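Local coordinates for vinylacetyl-CoA Delta-isomerase (Nitrosopumilus maritimus SCM1, PDB 6VJR), which probably acts as an archaeal 4-hydroxybutyryl-CoA dehydratase and vinylacetyl-CoA isomerase, using FAD and a [4Fe-4S] cluster, at residues A[7-12]-A[38-43]; A[33-38]-A[226-231]; A[98-103]-A[138-143]. One frame throughout, in Å; residues are numbered along the deposited sequence.

Contact 1 (A[7-12]-A[38-43]); sequences DYIESL and SINAVA
The ring of Tyr8 overlaps the side chain of Val42, and the two meet at about a right angle: CZ of Tyr8 lies 3.4 Å from Val42 CG1, with the hydroxyl and CE2 close to the same branch. With its CG anti to the backbone N (chi1 162°), Tyr8 sends its ring out of helix 5-11 onto helix 36-51. One ring edge faces the main chain of that helix, where Tyr8 CE2 is 3.7 Å from Ile39 O, roughly in the plane of the ring. Farther back along the ring, CD2 of Tyr8 comes within 3.9 Å of Ala43 CA, a close approach to the backbone that the small alanine side chain permits. The short helical segments run at 135° to each other with axes 9.7 Å apart.

Beside the tyrosine, aliphatic groups complete the interface. Ile9 crosses Ile39 obliquely, CG1 of Ile9 lying 3.8 Å from Ile39 CG2, and it stretches its CD1 to 4.0 Å from Ala43 CB. Leu12 meets Ile39 tip to tip, its CD1 lying 3.8 Å from Ile39 CG1. Ile9 and Leu12 both bear on Ile39 CG2, and Leu12 also reaches CG1. Within 7-12, Ser11 OG bonds to Tyr8 O and also to His194.

No hydrogen bond links the two segments. Tyr8 OH bonds instead to Asn192 O, and the ring also meets that of Tyr46 at about 20°; Asn40 OD1 is held by Arg36. Cohesion between the helices therefore rests on hydrocarbon contact, while the buried phenol satisfies its polar end on a neighbouring loop, which should fix how far the ring reaches across Val42.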
loop_
_atom_site.group_PDB
_atom_site.type_symbol
_atom_site.label_atom_id
_atom_site.label_comp_id
_atom_site.label_asym_id
_atom_site.label_seq_id
_atom_site.Cartn_x
_atom_site.Cartn_y
_atom_site.Cartn_z
ATOM N N ASP A 7 33.406 -15.187 -28.826
ATOM C CA ASP A 7 33.714 -14.355 -29.980
ATOM C C ASP A 7 33.432 -12.878 -29.655
ATOM O O ASP A 7 34.185 -11.975 -30.023
ATOM C CB ASP A 7 32.858 -14.746 -31.168
ATOM C CG ASP A 7 33.131 -16.086 -31.839
ATOM O OD1 ASP A 7 34.208 -16.667 -31.636
ATOM O OD2 ASP A 7 32.214 -16.559 -32.526
ATOM N N TYR A 8 32.326 -12.636 -28.946
ATOM C CA TYR A 8 31.943 -11.283 -28.565
ATOM C C TYR A 8 32.995 -10.661 -27.650
ATOM O O TYR A 8 33.455 -9.547 -27.880
ATOM C CB TYR A 8 30.572 -11.297 -27.916
ATOM C CG TYR A 8 30.307 -10.028 -27.120
ATOM C CD1 TYR A 8 30.107 -8.789 -27.755
ATOM C CD2 TYR A 8 30.318 -10.049 -25.743
ATOM C CE1 TYR A 8 29.915 -7.624 -27.034
ATOM C CE2 TYR A 8 30.061 -8.904 -25.020
ATOM C CZ TYR A 8 29.885 -7.688 -25.654
ATOM O OH TYR A 8 29.654 -6.599 -24.873
ATOM N N ILE A 9 33.436 -11.417 -26.651
ATOM C CA ILE A 9 34.458 -10.902 -25.744
ATOM C C ILE A 9 35.735 -10.536 -26.511
ATOM O O ILE A 9 36.290 -9.465 -26.324
ATOM C CB ILE A 9 34.686 -11.886 -24.601
ATOM C CG1 ILE A 9 33.424 -11.955 -23.753
ATOM C CG2 ILE A 9 35.922 -11.554 -23.767
ATOM C CD1 ILE A 9 33.439 -13.067 -22.725
ATOM N N GLU A 10 36.141 -11.376 -27.471
ATOM C CA GLU A 10 37.308 -11.082 -28.269
ATOM C C GLU A 10 37.125 -9.818 -29.112
ATOM O O GLU A 10 38.078 -9.070 -29.250
ATOM C CB GLU A 10 37.575 -12.296 -29.154
ATOM C CG GLU A 10 38.851 -12.171 -29.974
ATOM C CD GLU A 10 40.131 -11.935 -29.191
ATOM O OE1 GLU A 10 40.301 -12.477 -28.062
ATOM O OE2 GLU A 10 40.973 -11.180 -29.745
ATOM N N SER A 11 35.912 -9.555 -29.624
ATOM C CA SER A 11 35.621 -8.376 -30.438
ATOM C C SER A 11 35.775 -7.063 -29.642
ATOM O O SER A 11 35.913 -5.993 -30.250
ATOM C CB SER A 11 34.194 -8.436 -31.002
ATOM O OG SER A 11 33.235 -8.000 -30.016
ATOM N N LEU A 12 35.803 -7.142 -28.296
ATOM C CA LEU A 12 35.922 -5.956 -27.433
ATOM C C LEU A 12 37.372 -5.612 -27.102
ATOM O O LEU A 12 37.626 -4.604 -26.429
ATOM C CB LEU A 12 35.179 -6.163 -26.112
ATOM C CG LEU A 12 33.664 -6.325 -26.202
ATOM C CD1 LEU A 12 33.076 -6.500 -24.815
ATOM C CD2 LEU A 12 33.056 -5.144 -26.937
ATOM N N SER A 38 29.878 -7.038 -16.439
ATOM C CA SER A 38 28.912 -6.537 -17.409
ATOM C C SER A 38 29.122 -7.138 -18.806
ATOM O O SER A 38 28.162 -7.394 -19.540
ATOM C CB SER A 38 28.925 -5.030 -17.454
ATOM O OG SER A 38 30.111 -4.443 -17.966
ATOM N N ILE A 39 30.371 -7.335 -19.171
ATOM C CA ILE A 39 30.717 -8.011 -20.425
ATOM C C ILE A 39 30.157 -9.425 -20.444
ATOM O O ILE A 39 29.655 -9.902 -21.459
ATOM C CB ILE A 39 32.227 -7.895 -20.661
ATOM C CG1 ILE A 39 32.544 -6.425 -21.017
ATOM C CG2 ILE A 39 32.721 -8.861 -21.711
ATOM C CD1 ILE A 39 33.998 -6.073 -20.944
ATOM N N ASN A 40 30.357 -10.139 -19.356
ATOM C CA ASN A 40 29.866 -11.501 -19.223
ATOM C C ASN A 40 28.360 -11.565 -19.443
ATOM O O ASN A 40 27.863 -12.533 -20.019
ATOM C CB ASN A 40 30.217 -12.059 -17.855
ATOM C CG ASN A 40 31.685 -12.349 -17.661
ATOM O OD1 ASN A 40 32.449 -12.502 -18.618
ATOM N ND2 ASN A 40 32.099 -12.479 -16.420
ATOM N N ALA A 41 27.638 -10.588 -18.903
ATOM C CA ALA A 41 26.192 -10.531 -19.079
ATOM C C ALA A 41 25.859 -10.404 -20.557
ATOM O O ALA A 41 24.981 -11.104 -21.048
ATOM C CB ALA A 41 25.602 -9.418 -18.248
ATOM N N VAL A 42 26.504 -9.469 -21.265
ATOM C CA VAL A 42 26.237 -9.371 -22.688
ATOM C C VAL A 42 26.633 -10.655 -23.416
ATOM O O VAL A 42 25.918 -11.084 -24.333
ATOM C CB VAL A 42 26.907 -8.141 -23.309
ATOM C CG1 VAL A 42 26.597 -8.063 -24.784
ATOM C CG2 VAL A 42 26.482 -6.868 -22.588
ATOM N N ALA A 43 27.749 -11.287 -23.024
ATOM C CA ALA A 43 28.166 -12.509 -23.708
ATOM C C ALA A 43 27.065 -13.565 -23.618
ATOM O O ALA A 43 26.908 -14.380 -24.499
ATOM C CB ALA A 43 29.447 -13.027 -23.121
#

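Contact 2 (A[33-38]-A[226-231]); sequences PMIRPS and YIYGRQ
Ile35 lies slantwise over the phenol end of Tyr228, and this is the closely fitted part of the contact. Its CG1 is 3.6 Å from Tyr228 OH, CD1 touches CE1 of the same ring, and CG2 also nears the hydroxyl, so that both branches of the isoleucine bear on the tyrosine. Met34 makes the lighter half. Its chain runs out extended as far as the sulfur and bends at chi3 (144°), which brings the terminal methyl to the ring: Met34 CE is 3.9 Å from Tyr228 CD2 and is about as far from Gly229 O. Beyond it the segments part; Arg230 takes no part and forms salt bridges with Asp234 and with Glu239 and Asp244 of the second subunit.

Strand 224-228 is thereby packed against the residues leading into helix 36-51. Without the ring, as with an alanine at Tyr228, Ile35 would probably face a gap and the Met34 methyl would lose its aromatic neighbour. Ser38 OG, only loosely near Tyr228 OH at 4.0 Å, is committed to Ile35 O and Asn192. The chemistry is that of dispersion between aliphatic groups and a ring, with the polar atoms bonded to other partners.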
loop_
_atom_site.group_PDB
_atom_site.type_symbol
_atom_site.label_atom_id
_atom_site.label_comp_id
_atom_site.label_asym_id
_atom_site.label_seq_id
_atom_site.Cartn_x
_atom_site.Cartn_y
_atom_site.Cartn_z
ATOM N N PRO A 33 38.443 -5.891 -13.632
ATOM C CA PRO A 33 37.484 -6.666 -12.846
ATOM C C PRO A 33 36.166 -5.971 -12.510
ATOM O O PRO A 33 35.176 -6.629 -12.219
ATOM C CB PRO A 33 38.206 -6.975 -11.543
ATOM C CG PRO A 33 39.543 -6.324 -11.616
ATOM C CD PRO A 33 39.727 -5.678 -12.951
ATOM N N MET A 34 36.121 -4.642 -12.570
ATOM C CA MET A 34 34.867 -3.958 -12.309
ATOM C C MET A 34 33.948 -3.986 -13.520
ATOM O O MET A 34 32.720 -3.904 -13.369
ATOM C CB MET A 34 35.108 -2.512 -11.873
ATOM C CG MET A 34 33.866 -1.793 -11.428
ATOM S SD MET A 34 34.219 -0.230 -10.621
ATOM C CE MET A 34 32.839 0.799 -11.180
ATOM N N ILE A 35 34.537 -4.140 -14.701
ATOM C CA ILE A 35 33.825 -4.044 -15.966
ATOM C C ILE A 35 33.497 -5.435 -16.510
ATOM O O ILE A 35 32.458 -5.635 -17.152
ATOM C CB ILE A 35 34.635 -3.207 -16.961
ATOM C CG1 ILE A 35 34.982 -1.821 -16.382
ATOM C CG2 ILE A 35 33.926 -3.109 -18.319
ATOM C CD1 ILE A 35 35.810 -0.954 -17.319
ATOM N N ARG A 36 34.358 -6.416 -16.246
ATOM C CA ARG A 36 34.200 -7.716 -16.861
ATOM C C ARG A 36 32.826 -8.326 -16.548
ATOM O O ARG A 36 32.223 -8.949 -17.407
ATOM C CB ARG A 36 35.334 -8.679 -16.517
ATOM C CG ARG A 36 35.178 -10.079 -17.105
ATOM C CD ARG A 36 35.004 -10.036 -18.599
ATOM N NE ARG A 36 35.120 -11.393 -19.133
ATOM C CZ ARG A 36 36.234 -11.974 -19.546
ATOM N NH1 ARG A 36 37.370 -11.316 -19.518
ATOM N NH2 ARG A 36 36.216 -13.229 -19.927
ATOM N N PRO A 37 32.235 -8.208 -15.345
ATOM C CA PRO A 37 30.925 -8.839 -15.117
ATOM C C PRO A 37 29.852 -8.342 -16.085
ATOM O O PRO A 37 28.984 -9.098 -16.494
ATOM C CB PRO A 37 30.608 -8.473 -13.653
ATOM C CG PRO A 37 32.003 -8.336 -13.046
ATOM C CD PRO A 37 32.798 -7.627 -14.112
ATOM N N SER A 38 29.878 -7.038 -16.439
ATOM C CA SER A 38 28.912 -6.537 -17.409
ATOM C C SER A 38 29.122 -7.138 -18.806
ATOM O O SER A 38 28.162 -7.394 -19.540
ATOM C CB SER A 38 28.925 -5.030 -17.454
ATOM O OG SER A 38 30.111 -4.443 -17.966
ATOM N N TYR A 226 34.320 8.467 -22.561
ATOM C CA TYR A 226 33.428 7.755 -21.645
ATOM C C TYR A 226 33.906 7.967 -20.221
ATOM O O TYR A 226 35.096 7.773 -19.935
ATOM C CB TYR A 226 33.395 6.246 -21.921
ATOM C CG TYR A 226 32.939 5.868 -23.311
ATOM C CD1 TYR A 226 33.859 5.769 -24.342
ATOM C CD2 TYR A 226 31.609 5.622 -23.607
ATOM C CE1 TYR A 226 33.473 5.406 -25.628
ATOM C CE2 TYR A 226 31.213 5.254 -24.885
ATOM C CZ TYR A 226 32.143 5.152 -25.903
ATOM O OH TYR A 226 31.681 4.796 -27.143
ATOM N N ILE A 227 32.974 8.364 -19.333
ATOM C CA ILE A 227 33.281 8.514 -17.924
ATOM C C ILE A 227 32.395 7.539 -17.146
ATOM O O ILE A 227 31.188 7.681 -17.141
ATOM C CB ILE A 227 33.163 9.957 -17.437
ATOM C CG1 ILE A 227 33.958 10.943 -18.311
ATOM C CG2 ILE A 227 33.635 10.000 -15.988
ATOM C CD1 ILE A 227 33.763 12.389 -17.943
ATOM N N TYR A 228 33.025 6.523 -16.569
ATOM C CA TYR A 228 32.309 5.397 -15.992
ATOM C C TYR A 228 31.513 5.840 -14.762
ATOM O O TYR A 228 31.996 6.613 -13.966
ATOM C CB TYR A 228 33.318 4.314 -15.607
ATOM C CG TYR A 228 32.821 2.883 -15.768
ATOM C CD1 TYR A 228 32.964 2.222 -16.987
ATOM C CD2 TYR A 228 32.229 2.187 -14.727
ATOM C CE1 TYR A 228 32.472 0.958 -17.188
ATOM C CE2 TYR A 228 31.760 0.892 -14.916
ATOM C CZ TYR A 228 31.909 0.278 -16.140
ATOM O OH TYR A 228 31.449 -0.988 -16.334
ATOM N N GLY A 229 30.321 5.273 -14.567
ATOM C CA GLY A 229 29.570 5.508 -13.347
ATOM C C GLY A 229 29.966 4.558 -12.215
ATOM O O GLY A 229 30.184 3.384 -12.404
ATOM N N ARG A 230 29.980 5.079 -10.985
ATOM C CA ARG A 230 30.124 4.231 -9.819
ATOM C C ARG A 230 28.841 3.439 -9.613
ATOM O O ARG A 230 27.791 3.797 -10.135
ATOM C CB ARG A 230 30.394 5.050 -8.565
ATOM C CG ARG A 230 31.767 5.691 -8.510
ATOM C CD ARG A 230 32.197 5.963 -7.097
ATOM N NE ARG A 230 32.590 4.714 -6.436
ATOM C CZ ARG A 230 33.499 4.642 -5.471
ATOM N NH1 ARG A 230 33.991 5.750 -4.905
ATOM N NH2 ARG A 230 33.845 3.455 -5.000
ATOM N N GLN A 231 28.925 2.384 -8.828
ATOM C CA GLN A 231 27.770 1.639 -8.379
ATOM C C GLN A 231 27.979 1.347 -6.888
ATOM O O GLN A 231 29.140 1.219 -6.448
ATOM C CB GLN A 231 27.581 0.321 -9.122
ATOM C CG GLN A 231 27.349 0.499 -10.610
ATOM C CD GLN A 231 26.983 -0.793 -11.299
ATOM O OE1 GLN A 231 27.447 -1.869 -10.915
ATOM N NE2 GLN A 231 26.110 -0.705 -12.294
#

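Contact 3 (A[98-103]-A[138-143]); sequences FQRCVG and QENLVI. With SF4 (iron/sulfur cluster), chain E.
Arg100 reaches from the cysteine-bearing turn at the [4Fe-4S] cluster to Asn140, Leu141 and Val142, in the connection between helix 125-139 and strand 143-146. This is probably the passage from helical to beta domain, as in acyl-CoA dehydrogenases.

At CB, chi1 (-146°) lies off the staggered positions, and the chain then runs extended from CG to NE, crossing Val142 at about a right angle. CB and CG meet nothing of 138-143; CD is the first to touch, 4.1 Å from Val142 CG2. NE is 3.9 Å from that same methyl, which covers one guanidinium face toward its rim, and donates to a water at 2.8 Å in the plane of the group. This water in turn donates to Leu141 O. At the tip, NH1 turns to Thr45 OG1, whereas NH2 makes two weak bonds: to Leu141 O at 3.1 Å (135°), and to Asn140 OD1 at 3.4 Å (152°), which comes in at the edge. A cation-pi contact with Tyr46 and a bond from Asn140 ND2 to Ile2 O probably help to steady this end. Gripped from several directions, the buried guanidinium is likely to have little freedom to turn.

Closer to the cluster, Gly103 CA approaches Ile143 O to 3.2 Å in a CA-H...O contact where a CB would collide with that oxygen. A water accepting from Gly103 N also lies 2.9 Å from Ile143 O. In the same turn, the Phe98 ring covers cluster sulfur S1 with one face, and Cys101 SG binds iron FE4 at 2.4 Å.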
loop_
_atom_site.group_PDB
_atom_site.type_symbol
_atom_site.label_atom_id
_atom_site.label_comp_id
_atom_site.label_asym_id
_atom_site.label_seq_id
_atom_site.Cartn_x
_atom_site.Cartn_y
_atom_site.Cartn_z
ATOM N N PHE A 98 21.457 -7.062 -18.667
ATOM C CA PHE A 98 22.257 -7.663 -19.725
ATOM C C PHE A 98 22.313 -6.705 -20.934
ATOM O O PHE A 98 22.732 -7.090 -22.006
ATOM C CB PHE A 98 21.767 -9.095 -20.043
ATOM C CG PHE A 98 20.250 -9.208 -20.083
ATOM C CD1 PHE A 98 19.552 -8.834 -21.222
ATOM C CD2 PHE A 98 19.509 -9.517 -18.923
ATOM C CE1 PHE A 98 18.154 -8.926 -21.255
ATOM C CE2 PHE A 98 18.122 -9.576 -18.968
ATOM C CZ PHE A 98 17.450 -9.286 -20.135
ATOM N N GLN A 99 21.747 -5.502 -20.784
ATOM C CA GLN A 99 22.126 -4.312 -21.543
ATOM C C GLN A 99 21.562 -4.184 -22.955
ATOM O O GLN A 99 21.435 -3.057 -23.432
ATOM C CB GLN A 99 23.644 -4.204 -21.582
ATOM C CG GLN A 99 24.245 -3.983 -20.213
ATOM C CD GLN A 99 25.606 -4.604 -20.019
ATOM O OE1 GLN A 99 26.601 -4.168 -20.623
ATOM N NE2 GLN A 99 25.670 -5.614 -19.149
ATOM N N ARG A 100 21.292 -5.273 -23.669
ATOM C CA ARG A 100 21.105 -5.177 -25.123
ATOM C C ARG A 100 19.647 -4.803 -25.527
ATOM O O ARG A 100 19.347 -4.580 -26.720
ATOM C CB ARG A 100 21.509 -6.575 -25.598
ATOM C CG ARG A 100 22.194 -6.646 -26.945
ATOM C CD ARG A 100 22.873 -7.967 -27.239
ATOM N NE ARG A 100 22.993 -8.065 -28.692
ATOM C CZ ARG A 100 23.389 -9.122 -29.324
ATOM N NH1 ARG A 100 23.643 -10.226 -28.667
ATOM N NH2 ARG A 100 23.515 -9.075 -30.660
ATOM N N CYS A 101 18.734 -4.731 -24.547
ATOM C CA CYS A 101 17.325 -4.400 -24.783
ATOM C C CYS A 101 17.231 -2.975 -25.332
ATOM O O CYS A 101 16.351 -2.686 -26.126
ATOM C CB CYS A 101 16.454 -4.497 -23.521
ATOM S SG CYS A 101 16.672 -6.078 -22.666
ATOM N N VAL A 102 18.056 -2.032 -24.825
ATOM C CA VAL A 102 17.899 -0.626 -25.198
ATOM C C VAL A 102 18.035 -0.438 -26.710
ATOM O O VAL A 102 17.221 0.232 -27.383
ATOM C CB VAL A 102 18.904 0.266 -24.446
ATOM C CG1 VAL A 102 18.485 1.708 -24.559
ATOM C CG2 VAL A 102 19.034 -0.118 -22.994
ATOM N N GLY A 103 19.067 -1.078 -27.269
ATOM C CA GLY A 103 19.319 -0.983 -28.708
ATOM C C GLY A 103 18.213 -1.636 -29.534
ATOM O O GLY A 103 17.842 -1.146 -30.613
ATOM N N GLN A 138 23.955 -8.762 -40.106
ATOM C CA GLN A 138 24.962 -9.609 -40.721
ATOM C C GLN A 138 26.136 -9.860 -39.777
ATOM O O GLN A 138 26.623 -10.985 -39.695
ATOM C CB GLN A 138 25.519 -8.964 -41.987
ATOM C CG GLN A 138 24.503 -8.784 -43.100
ATOM C CD GLN A 138 25.108 -8.151 -44.337
ATOM O OE1 GLN A 138 25.741 -7.085 -44.306
ATOM N NE2 GLN A 138 24.963 -8.844 -45.445
ATOM N N GLU A 139 26.582 -8.813 -39.084
ATOM C CA GLU A 139 27.775 -8.866 -38.255
ATOM C C GLU A 139 27.466 -9.326 -36.822
ATOM O O GLU A 139 28.376 -9.772 -36.136
ATOM C CB GLU A 139 28.482 -7.513 -38.294
ATOM C CG GLU A 139 28.913 -7.121 -39.701
ATOM C CD GLU A 139 29.719 -5.841 -39.847
ATOM O OE1 GLU A 139 29.893 -5.353 -41.003
ATOM O OE2 GLU A 139 30.168 -5.316 -38.809
ATOM N N ASN A 140 26.196 -9.293 -36.409
ATOM C CA ASN A 140 25.732 -9.757 -35.099
ATOM C C ASN A 140 26.300 -8.909 -33.964
ATOM O O ASN A 140 26.960 -9.443 -33.076
ATOM C CB ASN A 140 25.964 -11.247 -34.886
ATOM C CG ASN A 140 25.093 -11.810 -33.792
ATOM O OD1 ASN A 140 24.174 -11.148 -33.290
ATOM N ND2 ASN A 140 25.373 -13.022 -33.380
ATOM N N LEU A 141 26.033 -7.592 -34.016
ATOM C CA LEU A 141 26.657 -6.592 -33.150
ATOM C C LEU A 141 25.750 -6.197 -31.982
ATOM O O LEU A 141 24.549 -6.468 -31.974
ATOM C CB LEU A 141 27.035 -5.361 -33.989
ATOM C CG LEU A 141 27.937 -5.686 -35.185
ATOM C CD1 LEU A 141 28.364 -4.420 -35.923
ATOM C CD2 LEU A 141 29.150 -6.504 -34.762
ATOM N N VAL A 142 26.361 -5.535 -31.009
ATOM C CA VAL A 142 25.686 -4.964 -29.841
ATOM C C VAL A 142 25.503 -3.468 -30.085
ATOM O O VAL A 142 26.472 -2.754 -30.401
ATOM C CB VAL A 142 26.514 -5.243 -28.571
ATOM C CG1 VAL A 142 25.950 -4.522 -27.348
ATOM C CG2 VAL A 142 26.650 -6.748 -28.309
ATOM N N ILE A 143 24.242 -3.020 -29.922
ATOM C CA ILE A 143 23.847 -1.655 -30.231
ATOM C C ILE A 143 23.362 -0.986 -28.944
ATOM O O ILE A 143 22.450 -1.485 -28.304
ATOM C CB ILE A 143 22.713 -1.642 -31.262
ATOM C CG1 ILE A 143 22.966 -2.569 -32.476
ATOM C CG2 ILE A 143 22.392 -0.197 -31.670
ATOM C CD1 ILE A 143 24.217 -2.272 -33.258
HETATM FE FE1 SF4 E . 16.723 -2.436 -19.404
HETATM FE FE2 SF4 E . 16.483 -4.789 -18.005
HETATM FE FE3 SF4 E . 18.839 -3.983 -18.760
HETATM FE FE4 SF4 E . 17.162 -5.029 -20.574
HETATM S S1 SF4 E . 18.173 -6.126 -18.903
HETATM S S2 SF4 E . 18.434 -3.068 -20.815
HETATM S S3 SF4 E . 15.155 -4.135 -19.793
HETATM S S4 SF4 E . 17.471 -2.830 -17.352
HETATM O O HOH W 1 21.245 -2.016 -25.674
HETATM O O HOH W 2 22.379 -5.774 -30.226
HETATM O O HOH W 3 21.324 -3.699 -28.381
#

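Overall arrangement
Helix 36-51 joins contacts 1 and 2, which share Ser38, have centres about 14 Å apart and alternate their segments along the chain. Contact 1 sets helix 5-11 against it, while contact 2 ties its start to strand 224-228 of the mixed sheet. Contact 3 follows contact 1 along the chain, with its centre about 11 Å away, and both its segments fall within the long span between the two segments of contact 2, the centres about 18 Å apart. Ser38 O probably accepts a hydrogen bond from Gln99 NE2, and Val142 packs on both Tyr8 and Val42. Through these links the amino-terminal helices, the beta sheet and the cluster-binding turn form one continuous buried region beside the cofactors.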